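Local structure of catalase-3 (Neurospora crassa, 4AJ9) at residues P200-R204 and F254-L259; L526-L532 and E662-F668; V534-T540 and V562-Y568; Y577-A582 and I616-G620; V589-E595 and A628-A633. The protein breaks down hydrogen peroxide to oxygen and water with a heme cofactor, as a large tetrameric catalase carrying an extra C-terminal domain. One frame throughout, in Å; residues are numbered along the deposited sequence.

Contact 1 (P200-R204 and F254-L259); sequences PRSYR and FHRQDL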
# COMPACT_ATOMS: atom_id res chain seq x y z
N PRO C 200 10.16 16.32 -31.25
CA PRO C 200 9.07 16.35 -32.22
C PRO C 200 8.20 17.57 -32.01
O PRO C 200 8.09 18.10 -30.89
CB PRO C 200 8.27 15.08 -31.88
CG PRO C 200 8.62 14.78 -30.47
CD PRO C 200 10.06 15.17 -30.34
N ARG C 201 7.58 18.02 -33.09
CA ARG C 201 6.64 19.14 -33.07
C ARG C 201 5.37 18.78 -32.29
O ARG C 201 4.78 19.64 -31.63
CB ARG C 201 6.30 19.56 -34.51
CG ARG C 201 5.00 20.32 -34.67
CD ARG C 201 4.99 21.64 -33.87
NE ARG C 201 3.79 22.38 -34.21
CZ ARG C 201 2.59 22.11 -33.69
NH1 ARG C 201 2.46 21.15 -32.79
NH2 ARG C 201 1.54 22.81 -34.07
N SER C 202 4.96 17.52 -32.35
CA SER C 202 3.82 17.06 -31.55
C SER C 202 3.76 15.54 -31.57
O SER C 202 4.48 14.90 -32.33
CB SER C 202 2.51 17.61 -32.11
OG SER C 202 2.02 16.79 -33.16
N TYR C 203 2.89 14.98 -30.73
CA TYR C 203 2.65 13.53 -30.72
C TYR C 203 2.11 13.13 -32.08
O TYR C 203 2.38 12.03 -32.57
CB TYR C 203 1.62 13.16 -29.66
CG TYR C 203 1.98 13.49 -28.22
CD1 TYR C 203 3.29 13.44 -27.77
CD2 TYR C 203 0.97 13.79 -27.31
CE1 TYR C 203 3.60 13.73 -26.41
CE2 TYR C 203 1.26 14.08 -25.99
CZ TYR C 203 2.57 14.04 -25.54
OH TYR C 203 2.80 14.34 -24.21
N ARG C 204 1.34 14.03 -32.67
CA ARG C 204 0.66 13.76 -33.94
C ARG C 204 1.63 13.70 -35.12
O ARG C 204 1.30 13.15 -36.17
CB ARG C 204 -0.41 14.82 -34.21
CG ARG C 204 -1.49 14.88 -33.13
CD ARG C 204 -2.49 15.99 -33.40
NE ARG C 204 -1.85 17.29 -33.52
CZ ARG C 204 -1.88 18.06 -34.60
NH1 ARG C 204 -2.52 17.66 -35.69
NH2 ARG C 204 -1.26 19.23 -34.60
N PHE C 254 2.84 21.88 -24.04
CA PHE C 254 2.69 22.13 -25.47
C PHE C 254 2.11 20.91 -26.20
O PHE C 254 1.17 21.03 -26.99
CB PHE C 254 4.04 22.53 -26.06
CG PHE C 254 4.01 22.82 -27.55
CD1 PHE C 254 3.42 23.99 -28.04
CD2 PHE C 254 4.63 21.96 -28.45
CE1 PHE C 254 3.41 24.27 -29.40
CE2 PHE C 254 4.63 22.24 -29.82
CZ PHE C 254 4.02 23.40 -30.29
N HIS C 255 2.68 19.74 -25.94
CA HIS C 255 2.25 18.54 -26.67
C HIS C 255 0.89 18.01 -26.22
O HIS C 255 0.06 17.63 -27.05
CB HIS C 255 3.30 17.43 -26.60
CG HIS C 255 4.52 17.69 -27.43
ND1 HIS C 255 5.70 16.99 -27.27
CD2 HIS C 255 4.75 18.58 -28.43
CE1 HIS C 255 6.60 17.43 -28.12
NE2 HIS C 255 6.05 18.40 -28.84
N ARG C 256 0.64 17.97 -24.92
CA ARG C 256 -0.67 17.51 -24.48
C ARG C 256 -1.76 18.50 -24.89
O ARG C 256 -2.87 18.09 -25.18
CB ARG C 256 -0.72 17.19 -22.98
CG ARG C 256 -0.51 18.35 -22.03
CD ARG C 256 -0.72 17.90 -20.57
NE ARG C 256 0.16 16.77 -20.23
CZ ARG C 256 0.22 16.20 -19.03
NH1 ARG C 256 -0.54 16.63 -18.04
NH2 ARG C 256 1.06 15.19 -18.83
N GLN C 257 -1.44 19.80 -24.92
CA GLN C 257 -2.40 20.77 -25.43
C GLN C 257 -2.65 20.58 -26.93
O GLN C 257 -3.79 20.65 -27.40
CB GLN C 257 -1.94 22.21 -25.14
CG GLN C 257 -3.00 23.27 -25.43
CD GLN C 257 -4.10 23.32 -24.37
OE1 GLN C 257 -3.85 23.71 -23.22
NE2 GLN C 257 -5.32 22.95 -24.75
N ASP C 258 -1.58 20.33 -27.69
CA ASP C 258 -1.70 20.15 -29.14
C ASP C 258 -2.65 18.98 -29.47
O ASP C 258 -3.54 19.10 -30.31
CB ASP C 258 -0.32 19.94 -29.78
CG ASP C 258 -0.40 19.39 -31.19
OD1 ASP C 258 -0.73 18.19 -31.35
OD2 ASP C 258 -0.14 20.16 -32.15
N LEU C 259 -2.47 17.86 -28.78
CA LEU C 259 -3.30 16.68 -29.01
C LEU C 259 -4.75 16.96 -28.62
O LEU C 259 -5.70 16.61 -29.36
CB LEU C 259 -2.76 15.51 -28.20
CG LEU C 259 -3.54 14.20 -28.27
CD1 LEU C 259 -3.58 13.70 -29.70
CD2 LEU C 259 -2.91 13.17 -27.34
O HOH W 1 -1.49 22.31 -33.66
O HOH W 2 2.08 15.51 -21.84
O HOH W 3 0.49 16.41 -29.61

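Contact 2 (L526-L532 and E662-F668); sequences LPTIATL and EEGLKVF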
# COMPACT_ATOMS: atom_id res chain seq x y z
N LEU C 526 5.29 18.42 -45.23
CA LEU C 526 4.09 17.86 -44.60
C LEU C 526 2.96 17.61 -45.60
O LEU C 526 2.77 18.37 -46.54
CB LEU C 526 3.60 18.78 -43.48
CG LEU C 526 4.61 19.04 -42.37
CD1 LEU C 526 4.04 20.05 -41.37
CD2 LEU C 526 4.97 17.73 -41.68
N PRO C 527 2.20 16.52 -45.37
CA PRO C 527 1.09 16.14 -46.25
C PRO C 527 -0.12 17.03 -46.05
O PRO C 527 -0.94 17.21 -46.96
CB PRO C 527 0.78 14.70 -45.82
CG PRO C 527 1.19 14.65 -44.38
CD PRO C 527 2.39 15.57 -44.26
N THR C 528 -0.23 17.61 -44.85
CA THR C 528 -1.31 18.53 -44.56
C THR C 528 -0.85 19.61 -43.59
O THR C 528 0.07 19.40 -42.79
CB THR C 528 -2.53 17.80 -43.97
OG1 THR C 528 -3.58 18.74 -43.71
CG2 THR C 528 -2.17 17.08 -42.67
N ILE C 529 -1.47 20.78 -43.67
CA ILE C 529 -1.17 21.85 -42.73
C ILE C 529 -2.34 22.09 -41.76
O ILE C 529 -2.30 23.01 -40.95
CB ILE C 529 -0.77 23.14 -43.44
CG1 ILE C 529 -1.93 23.67 -44.28
CG2 ILE C 529 0.49 22.90 -44.27
CD1 ILE C 529 -1.80 25.14 -44.67
N ALA C 530 -3.36 21.25 -41.83
CA ALA C 530 -4.47 21.33 -40.90
C ALA C 530 -3.96 21.38 -39.46
O ALA C 530 -3.00 20.69 -39.12
CB ALA C 530 -5.42 20.16 -41.09
N THR C 531 -4.62 22.20 -38.64
CA THR C 531 -4.28 22.40 -37.23
C THR C 531 -3.03 23.24 -36.97
O THR C 531 -2.83 23.69 -35.85
CB THR C 531 -4.09 21.08 -36.45
OG1 THR C 531 -2.77 20.56 -36.69
CG2 THR C 531 -5.14 20.05 -36.87
N LEU C 532 -2.18 23.44 -37.96
CA LEU C 532 -0.97 24.22 -37.72
C LEU C 532 -1.36 25.66 -37.32
O LEU C 532 -2.44 26.14 -37.66
CB LEU C 532 -0.01 24.19 -38.90
CG LEU C 532 0.56 22.80 -39.22
CD1 LEU C 532 1.71 22.92 -40.20
CD2 LEU C 532 1.00 22.07 -37.96
N GLU C 662 0.94 29.57 -46.36
CA GLU C 662 0.39 28.23 -46.46
C GLU C 662 1.36 27.30 -47.18
O GLU C 662 1.48 26.12 -46.82
CB GLU C 662 -0.99 28.24 -47.11
CG GLU C 662 -2.04 28.92 -46.24
CD GLU C 662 -3.40 29.02 -46.92
OE1 GLU C 662 -3.47 28.76 -48.13
OE2 GLU C 662 -4.39 29.37 -46.23
N GLU C 663 2.07 27.82 -48.18
CA GLU C 663 3.11 27.04 -48.85
C GLU C 663 4.27 26.73 -47.92
O GLU C 663 4.75 25.60 -47.85
CB GLU C 663 3.60 27.76 -50.12
CG GLU C 663 2.67 27.56 -51.30
CD GLU C 663 2.97 28.50 -52.45
OE1 GLU C 663 4.11 28.99 -52.54
OE2 GLU C 663 2.05 28.74 -53.26
N GLY C 664 4.73 27.75 -47.19
CA GLY C 664 5.85 27.59 -46.29
C GLY C 664 5.56 26.61 -45.16
O GLY C 664 6.46 25.92 -44.70
N LEU C 665 4.30 26.56 -44.73
CA LEU C 665 3.93 25.67 -43.62
C LEU C 665 4.09 24.21 -43.98
O LEU C 665 4.36 23.39 -43.11
CB LEU C 665 2.51 25.96 -43.12
CG LEU C 665 2.36 27.14 -42.16
CD1 LEU C 665 0.90 27.53 -42.03
CD2 LEU C 665 2.96 26.84 -40.79
N LYS C 666 3.93 23.89 -45.26
CA LYS C 666 4.17 22.52 -45.73
C LYS C 666 5.66 22.16 -45.64
O LYS C 666 6.00 21.06 -45.24
CB LYS C 666 3.66 22.32 -47.17
CG LYS C 666 2.14 22.21 -47.28
CD LYS C 666 1.71 21.61 -48.62
CE LYS C 666 0.25 21.16 -48.57
NZ LYS C 666 -0.14 20.31 -49.75
N VAL C 667 6.53 23.10 -46.01
CA VAL C 667 7.97 22.92 -45.83
C VAL C 667 8.30 22.85 -44.33
O VAL C 667 9.18 22.11 -43.89
CB VAL C 667 8.75 24.08 -46.46
CG1 VAL C 667 10.24 23.91 -46.24
CG2 VAL C 667 8.43 24.19 -47.96
N PHE C 668 7.57 23.67 -43.57
CA PHE C 668 7.59 23.69 -42.10
C PHE C 668 8.81 24.33 -41.42
O PHE C 668 8.66 25.24 -40.61
CB PHE C 668 7.29 22.31 -41.51
CG PHE C 668 7.06 22.36 -40.04
CD1 PHE C 668 5.86 22.86 -39.54
CD2 PHE C 668 8.04 21.97 -39.15
CE1 PHE C 668 5.65 22.95 -38.18
CE2 PHE C 668 7.84 22.06 -37.79
CZ PHE C 668 6.64 22.55 -37.30

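Contact 3 (V534-T540 and V562-Y568); sequences VGVLSTT and VTVIAEY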
# COMPACT_ATOMS: atom_id res chain seq x y z
N VAL C 534 -0.92 29.82 -36.62
CA VAL C 534 -0.38 31.07 -37.13
C VAL C 534 -0.59 32.17 -36.10
O VAL C 534 -1.71 32.40 -35.65
CB VAL C 534 -1.06 31.45 -38.45
CG1 VAL C 534 -0.45 32.72 -39.02
CG2 VAL C 534 -0.95 30.31 -39.44
N GLY C 535 0.49 32.81 -35.69
CA GLY C 535 0.39 33.97 -34.84
C GLY C 535 0.38 35.22 -35.70
O GLY C 535 1.34 35.51 -36.41
N VAL C 536 -0.72 35.96 -35.65
CA VAL C 536 -0.80 37.22 -36.37
C VAL C 536 -0.51 38.38 -35.41
O VAL C 536 -1.28 38.63 -34.49
CB VAL C 536 -2.17 37.41 -36.99
CG1 VAL C 536 -2.24 38.74 -37.73
CG2 VAL C 536 -2.49 36.26 -37.92
N LEU C 537 0.63 39.04 -35.62
CA LEU C 537 1.03 40.18 -34.79
C LEU C 537 0.33 41.46 -35.26
O LEU C 537 0.59 41.94 -36.36
CB LEU C 537 2.54 40.36 -34.86
CG LEU C 537 3.35 39.08 -34.67
CD1 LEU C 537 4.83 39.37 -34.45
CD2 LEU C 537 2.77 38.31 -33.49
N SER C 538 -0.55 41.99 -34.41
CA SER C 538 -1.32 43.19 -34.75
C SER C 538 -1.18 44.29 -33.70
O SER C 538 -0.26 44.28 -32.87
CB SER C 538 -2.80 42.83 -34.95
OG SER C 538 -3.52 43.91 -35.54
N THR C 539 -2.11 45.24 -33.72
CA THR C 539 -2.08 46.35 -32.78
C THR C 539 -3.48 46.91 -32.60
O THR C 539 -4.32 46.80 -33.49
CB THR C 539 -1.10 47.46 -33.24
OG1 THR C 539 -1.16 48.57 -32.32
CG2 THR C 539 -1.44 47.95 -34.65
N THR C 540 -3.75 47.49 -31.43
CA THR C 540 -5.08 48.04 -31.15
C THR C 540 -5.27 49.41 -31.80
O THR C 540 -6.39 49.90 -31.92
CB THR C 540 -5.37 48.13 -29.63
OG1 THR C 540 -4.37 48.94 -28.99
CG2 THR C 540 -5.35 46.74 -29.01
N VAL C 562 -5.56 30.18 -35.89
CA VAL C 562 -4.92 31.48 -35.96
C VAL C 562 -5.14 32.26 -34.67
O VAL C 562 -6.25 32.33 -34.16
CB VAL C 562 -5.48 32.29 -37.15
CG1 VAL C 562 -4.80 33.65 -37.26
CG2 VAL C 562 -5.33 31.48 -38.44
N THR C 563 -4.07 32.84 -34.15
CA THR C 563 -4.16 33.65 -32.94
C THR C 563 -3.81 35.09 -33.28
O THR C 563 -2.67 35.39 -33.63
CB THR C 563 -3.18 33.16 -31.86
OG1 THR C 563 -3.42 31.77 -31.59
CG2 THR C 563 -3.35 33.95 -30.57
N VAL C 564 -4.78 35.99 -33.18
CA VAL C 564 -4.48 37.41 -33.37
C VAL C 564 -3.96 38.01 -32.07
O VAL C 564 -4.60 37.90 -31.01
CB VAL C 564 -5.72 38.18 -33.84
CG1 VAL C 564 -5.42 39.68 -33.89
CG2 VAL C 564 -6.16 37.67 -35.21
N ILE C 565 -2.81 38.66 -32.15
CA ILE C 565 -2.13 39.18 -30.97
C ILE C 565 -2.08 40.70 -31.00
O ILE C 565 -1.77 41.29 -32.03
CB ILE C 565 -0.68 38.66 -30.91
CG1 ILE C 565 -0.67 37.13 -30.92
CG2 ILE C 565 0.07 39.24 -29.70
CD1 ILE C 565 0.72 36.54 -31.16
N ALA C 566 -2.38 41.34 -29.86
CA ALA C 566 -2.22 42.78 -29.73
C ALA C 566 -1.85 43.18 -28.30
O ALA C 566 -1.57 42.32 -27.46
CB ALA C 566 -3.48 43.51 -30.18
N GLU C 567 -1.84 44.47 -28.03
CA GLU C 567 -1.37 44.99 -26.75
C GLU C 567 -2.29 44.57 -25.61
O GLU C 567 -1.83 44.28 -24.51
CB GLU C 567 -1.27 46.52 -26.79
CG GLU C 567 -0.24 47.04 -27.77
CD GLU C 567 -0.83 47.34 -29.14
OE1 GLU C 567 -1.89 46.77 -29.48
OE2 GLU C 567 -0.22 48.15 -29.86
N TYR C 568 -3.59 44.54 -25.90
CA TYR C 568 -4.60 44.11 -24.93
C TYR C 568 -5.75 43.44 -25.67
O TYR C 568 -5.79 43.44 -26.90
CB TYR C 568 -5.11 45.29 -24.07
CG TYR C 568 -5.78 46.42 -24.84
CD1 TYR C 568 -7.13 46.37 -25.17
CD2 TYR C 568 -5.06 47.54 -25.22
CE1 TYR C 568 -7.74 47.40 -25.86
CE2 TYR C 568 -5.66 48.58 -25.92
CZ TYR C 568 -7.00 48.50 -26.24
OH TYR C 568 -7.58 49.54 -26.93

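Contact 4 (Y577-A582 and I616-G620); sequences YSAADA and ILTDG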
# COMPACT_ATOMS: atom_id res chain seq x y z
N TYR C 577 0.32 40.59 -26.24
CA TYR C 577 1.75 40.43 -26.45
C TYR C 577 2.43 39.86 -25.22
O TYR C 577 3.37 39.07 -25.33
CB TYR C 577 2.41 41.75 -26.86
CG TYR C 577 2.27 42.00 -28.34
CD1 TYR C 577 2.95 41.21 -29.26
CD2 TYR C 577 1.44 43.01 -28.82
CE1 TYR C 577 2.82 41.43 -30.62
CE2 TYR C 577 1.31 43.24 -30.18
CZ TYR C 577 2.00 42.45 -31.08
OH TYR C 577 1.87 42.66 -32.44
N SER C 578 1.93 40.25 -24.05
CA SER C 578 2.50 39.80 -22.77
C SER C 578 2.44 38.28 -22.68
O SER C 578 3.40 37.63 -22.26
CB SER C 578 1.75 40.44 -21.59
OG SER C 578 2.29 40.02 -20.34
N ALA C 579 1.31 37.71 -23.10
CA ALA C 579 1.07 36.28 -23.00
C ALA C 579 1.63 35.48 -24.18
O ALA C 579 1.61 34.25 -24.16
CB ALA C 579 -0.42 36.02 -22.85
N ALA C 580 2.11 36.17 -25.21
CA ALA C 580 2.49 35.50 -26.46
C ALA C 580 3.97 35.16 -26.55
O ALA C 580 4.84 35.83 -25.99
CB ALA C 580 2.08 36.33 -27.66
N ASP C 581 4.26 34.09 -27.29
CA ASP C 581 5.63 33.71 -27.58
C ASP C 581 5.67 33.00 -28.94
O ASP C 581 4.71 32.35 -29.33
CB ASP C 581 6.18 32.82 -26.48
CG ASP C 581 7.67 32.59 -26.61
OD1 ASP C 581 8.45 33.45 -26.13
OD2 ASP C 581 8.06 31.57 -27.21
N ALA C 582 6.78 33.12 -29.65
CA ALA C 582 6.89 32.51 -30.97
C ALA C 582 6.77 30.98 -30.91
O ALA C 582 6.35 30.36 -31.88
CB ALA C 582 8.19 32.91 -31.63
N ILE C 616 9.36 38.05 -30.82
CA ILE C 616 8.52 37.03 -31.44
C ILE C 616 8.88 36.85 -32.91
O ILE C 616 8.98 35.72 -33.40
CB ILE C 616 7.02 37.38 -31.32
CG1 ILE C 616 6.58 37.33 -29.85
CG2 ILE C 616 6.17 36.40 -32.13
CD1 ILE C 616 5.14 37.74 -29.62
N LEU C 617 9.06 37.95 -33.63
CA LEU C 617 9.37 37.87 -35.05
C LEU C 617 10.79 37.33 -35.23
O LEU C 617 11.04 36.55 -36.15
CB LEU C 617 9.24 39.23 -35.73
CG LEU C 617 9.28 39.22 -37.26
CD1 LEU C 617 8.21 38.28 -37.80
CD2 LEU C 617 9.10 40.63 -37.82
N THR C 618 11.69 37.76 -34.36
CA THR C 618 13.07 37.30 -34.38
C THR C 618 13.17 35.80 -34.10
O THR C 618 13.84 35.07 -34.84
CB THR C 618 13.95 38.09 -33.37
OG1 THR C 618 13.98 39.48 -33.74
CG2 THR C 618 15.36 37.55 -33.33
N ASP C 619 12.48 35.34 -33.06
CA ASP C 619 12.48 33.91 -32.71
C ASP C 619 11.93 33.11 -33.88
O ASP C 619 12.53 32.14 -34.32
CB ASP C 619 11.61 33.63 -31.48
CG ASP C 619 12.23 34.12 -30.16
OD1 ASP C 619 13.46 34.28 -30.08
OD2 ASP C 619 11.46 34.34 -29.19
N GLY C 620 10.77 33.52 -34.37
CA GLY C 620 10.11 32.82 -35.46
C GLY C 620 11.07 32.67 -36.63
O GLY C 620 11.22 31.58 -37.19
O HOH W 4 11.12 34.24 -26.50
O HOH W 5 8.90 34.80 -28.95

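Contact 5 (V589-E595 and A628-A633); sequences VVAEGAE and AAVGSA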
# COMPACT_ATOMS: atom_id res chain seq x y z
N VAL C 589 3.01 36.08 -38.67
CA VAL C 589 2.70 37.08 -39.69
C VAL C 589 2.35 38.43 -39.07
O VAL C 589 1.47 38.53 -38.22
CB VAL C 589 1.56 36.62 -40.61
CG1 VAL C 589 2.01 35.45 -41.47
CG2 VAL C 589 0.33 36.25 -39.80
N VAL C 590 3.06 39.47 -39.50
CA VAL C 590 2.79 40.82 -39.02
C VAL C 590 1.68 41.41 -39.88
O VAL C 590 1.80 41.48 -41.11
CB VAL C 590 4.04 41.69 -39.06
CG1 VAL C 590 3.82 42.97 -38.25
CG2 VAL C 590 5.21 40.91 -38.48
N ALA C 591 0.58 41.81 -39.24
CA ALA C 591 -0.54 42.41 -39.94
C ALA C 591 -0.21 43.86 -40.28
O ALA C 591 0.49 44.52 -39.52
CB ALA C 591 -1.82 42.33 -39.10
N GLU C 592 -0.72 44.33 -41.41
CA GLU C 592 -0.41 45.70 -41.84
C GLU C 592 -0.74 46.70 -40.74
O GLU C 592 -1.82 46.66 -40.16
CB GLU C 592 -1.16 46.06 -43.11
CG GLU C 592 -0.74 47.40 -43.68
CD GLU C 592 -1.22 47.61 -45.10
OE1 GLU C 592 -2.36 47.20 -45.41
OE2 GLU C 592 -0.44 48.17 -45.91
N GLY C 593 0.21 47.58 -40.45
CA GLY C 593 0.02 48.60 -39.43
C GLY C 593 0.72 48.26 -38.13
O GLY C 593 1.05 49.13 -37.34
N ALA C 594 0.96 46.97 -37.92
CA ALA C 594 1.57 46.52 -36.67
C ALA C 594 3.05 46.88 -36.60
O ALA C 594 3.67 46.72 -35.56
CB ALA C 594 1.37 45.02 -36.50
N GLU C 595 3.61 47.35 -37.71
CA GLU C 595 5.01 47.78 -37.70
C GLU C 595 5.26 48.82 -36.61
O GLU C 595 6.38 48.98 -36.13
CB GLU C 595 5.43 48.33 -39.07
CG GLU C 595 4.69 49.58 -39.52
CD GLU C 595 3.46 49.28 -40.35
OE1 GLU C 595 2.94 48.15 -40.29
OE2 GLU C 595 3.01 50.20 -41.08
N ALA C 628 6.13 36.37 -42.15
CA ALA C 628 5.54 37.22 -43.18
C ALA C 628 5.08 38.57 -42.66
O ALA C 628 5.03 38.81 -41.46
CB ALA C 628 4.40 36.50 -43.87
N ALA C 629 4.73 39.45 -43.59
CA ALA C 629 4.26 40.78 -43.23
C ALA C 629 3.42 41.34 -44.37
O ALA C 629 3.83 41.28 -45.54
CB ALA C 629 5.44 41.69 -42.93
N VAL C 630 2.24 41.85 -44.04
CA VAL C 630 1.33 42.40 -45.04
C VAL C 630 1.56 43.89 -45.26
O VAL C 630 1.68 44.66 -44.30
CB VAL C 630 -0.14 42.18 -44.67
CG1 VAL C 630 -1.04 42.59 -45.83
CG2 VAL C 630 -0.37 40.73 -44.32
N GLY C 631 1.64 44.29 -46.53
CA GLY C 631 1.80 45.68 -46.89
C GLY C 631 2.90 46.40 -46.13
O GLY C 631 4.06 45.99 -46.13
N SER C 632 2.52 47.49 -45.48
CA SER C 632 3.48 48.34 -44.78
C SER C 632 4.20 47.60 -43.65
O SER C 632 5.28 48.01 -43.24
CB SER C 632 2.79 49.58 -44.23
OG SER C 632 1.79 49.24 -43.29
N ALA C 633 3.60 46.52 -43.16
CA ALA C 633 4.21 45.76 -42.06
C ALA C 633 5.58 45.21 -42.43
O ALA C 633 6.36 44.82 -41.55
CB ALA C 633 3.28 44.65 -41.57

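Contact 1 (P200-R204 and F254-L259)
Phe-254, at the start of helix 254-264, turns its ring edge to the carbonyl of Arg-201, with CE2 3.2 Å from Arg-201 O, while CZ lies over one face of the Arg-201 guanidinium near its rim. One residue on, His-255 works on two fronts. Its NE2 gives a weak, bent hydrogen bond to Pro-200 O (2.9 Å), and the backbone of Ser-202 passes over a face of the imidazole. Its CB makes a CH-pi contact with the Tyr-203 ring, 3.8 Å from the centroid. Arg-256 meets Tyr-203 through a water held between Arg-256 NE and Tyr-203 OH, and sends its NH1 on to Glu-165 of the second subunit. Both segments belong to the catalase domain, with the Tyr-203 side chain about 9 Å from the heme. Asp-258 centres a salt-bridge network with Arg-201 and Arg-204. Its chi1 of 165° turns the carboxylate toward both arginines, and Arg-204 grips it side-on: NE to OD1 at 2.6 Å and NH2 to OD2 at 2.8 Å, both nearly straight. Arg-201 NH1 reaches the same OD2 at 2.9 Å from above the carboxylate plane; Arg-201 NE pairs with Asp-586 of the C-terminal domain. A water further ties Asp-258 OD1 to His-255 O and Tyr-203 N. Leu-259 brings CD2 to the Tyr-203 ring edge, 3.9 Å from CD2 of the tyrosine.

Contact 2 (L526-L532 and E662-F668)
The CD1 methyls of Leu-526 and Leu-532 meet the Phe-668 ring obliquely; Leu-526 CD1 comes within 3.8 Å of Phe-668 CD1. At the ring edge, in its plane, lies the carbonyl oxygen of Leu-665 from the same helix end. Phe-668 is the first residue to leave helical geometry, with positive phi (75°), and its N still bonds to Gly-664 O. The polar link across the segments is Leu-526 N to Lys-666 O, 2.7 Å long and fairly straight, which gives a carbonyl of the last helical turn a partner in the loop. Ile-529 fills the middle. Its chi1 of 63° leaves CG2 anti to the carbonyl carbon, beside the backbone N, where it presses on Lys-666 CG at 3.5 Å and on Leu-665 CB at 3.8 Å, while CG1 carries CD1 to Glu-662 CB. The extended Lys-666 chain crosses the isoleucine at about a right angle. Leu-532 and Leu-665 pass antiparallel to one another, Leu-532 CD1 to Leu-665 CD2 at 4.2 Å. The loop is shaped by an ST turn, Thr-528 OG1 accepting from Ala-530 N, and by a type II beta turn from Ile-529 to Leu-532. It runs over the end of helix 654-667 and on into strand 533-537, with Leu-532 and Phe-668 both also touching Asp-586 in the loop before strand 587-590.

Contact 3 (V534-T540 and V562-Y568)
Strands 534-537 and 562-566 run parallel, their axes 4.7 Å apart at closest approach and inclined by 23°, joined by a ladder in which Val-534 O accepts from Thr-563 N, Val-536 N donates to Thr-563 O, Val-536 O accepts from Ile-565 N and Ser-538 N donates to Ile-565 O. Val-534, Val-536, Val-562 and Val-564 share one face. The tightest touch there is Val-536 CG2 on Val-562 CG1, 3.5 Å, two side chains crossing diagonally. On the other face Leu-537 and Ile-565 run alongside one another, with CD2 of the leucine 3.6 Å from CD1 of the isoleucine. Past the strand ends a carboxylate takes over. The Glu-567 chain bends at chi2 (92°), which swings its carboxylate alongside Thr-539: Thr-539 OG1 donates to the syn lone pair of Glu-567 OE2, 2.7 Å away, and Thr-540 N meets Glu-567 OE1 at 2.8 Å on its syn side, slightly out of plane. Thr-540 OG1 adds a weak bond to the same OE1. Thr-539 OG1 is also bonded to Arg-596. Thr-540 CG2 then sits over the face of the Tyr-568 ring, 3.7 Å from its centroid, a CH-pi contact. Helix 544-557 covers the valine face, its Leu-551 on Val-536 and its Leu-555 on Val-562; the whole is a beta-alpha-beta crossover within the parallel sheet of the C-terminal domain, consistent with its assignment to the class I glutamine amidotransferase-like group.

Contact 4 (Y577-A582 and I616-G620)
Helix 612-622 packs against the loop that leaves strand 575-576, on the side of the parallel sheet bearing Leu-537 and Ile-565, and Ile-616 and Ala-582 carry most of the contact. Ile-616 runs its longer branch into the loop. With CG1 anti to the carbonyl carbon (chi1 -67°) and the chain extended beyond it, CD1 arrives at Ala-580 CB, 3.9 Å away, and at the edge of the Tyr-577 ring, 4.1 Å from CD1 of the tyrosine. CG2 takes another direction, to the methyl of Ala-582. That methyl points at the helix: Ala-582 CB is 3.4 Å from Ile-616 O and 3.5 Å from Asp-619 CB, and also rests near Gly-620 N. This belongs to the alpha/beta sandwich of the C-terminal domain, in which helix 612-622 connects strands 587-590 and 627-630; Ile-616 also touches Val-588 and Leu-537 of the sheet, and Tyr-577 OH bonds to Ser-538 O. No direct hydrogen bond crosses between the segments. Two carboxylates come near one another instead, Asp-581 OD1 and Asp-619 OD2 being 4.4 Å apart. Two waters lie between them, which probably eases the repulsion. One spans both oxygens; the other accepts from Ala-582 N at 2.8 Å, lies 2.6 Å from Asp-619 OD2 and makes a weaker contact with Asp-581 OD1. Each aspartate has its remaining oxygen engaged nearby, Asp-581 OD2 with Thr-583 and Asp-619 OD1 with Gln-615.

Contact 5 (V589-E595 and A628-A633)
Ser-632 is held by two glutamates of the other segment: its OG donates to Glu-595 OE2 at 2.7 Å, from the syn side but tilted out of the carboxylate plane, and its N reaches Glu-592 OE2 at 3.1 Å from the anti side, likewise tilted, with a nearly straight N-H. These bonds lie just past the carboxyl ends of parallel strands 587-590 and 627-630, which helix 612-622 connects in a beta-alpha-beta unit. The Glu-592 chain is extended, with CG anti to the backbone N (chi1 -173°), and lies along the turn at Gly-631; Glu-595 folds back at chi2, so that its OE1 also takes a weak bond from Gly-593 N. Within the strands the backbone is joined by Val-590 N to Ala-628 O, 2.9 Å, and by Val-630 N to Val-590 O, 3.0 Å. The CA atoms of Val-589 and Ala-628 lie 4.5 Å apart. Both residues face helix 654-667, where they touch Val-661. On the other face Val-590 packs on Ala-629. Farther along, the methyl of Ala-633 tucks under the turn, Ala-633 CB lying 3.5 Å from both Val-590 O and Ala-591 O.

In the fold
Contact 1 is wholly buried in the catalase domain, near the heme, and has the most charge: two arginines around one aspartate. Contact 2, largely apolar with an exposed rim, meets it where the catalase and C-terminal domains abut, Arg-204 NH2 reaching Thr-531 OG1 and Arg-201 packing on Phe-668. Contacts 3, 4 and 5 are nested in the loop that contact 2 closes. Contacts 3 and 5 are parallel strand pairs of one sheet, where strands 533-537 and 587-590 are neighbours; each ends in glutamate bonds beyond the strands, though contact 5 is less buried. Contact 4 is helix against loop, bridged by water, and meets contact 3 through Tyr-577.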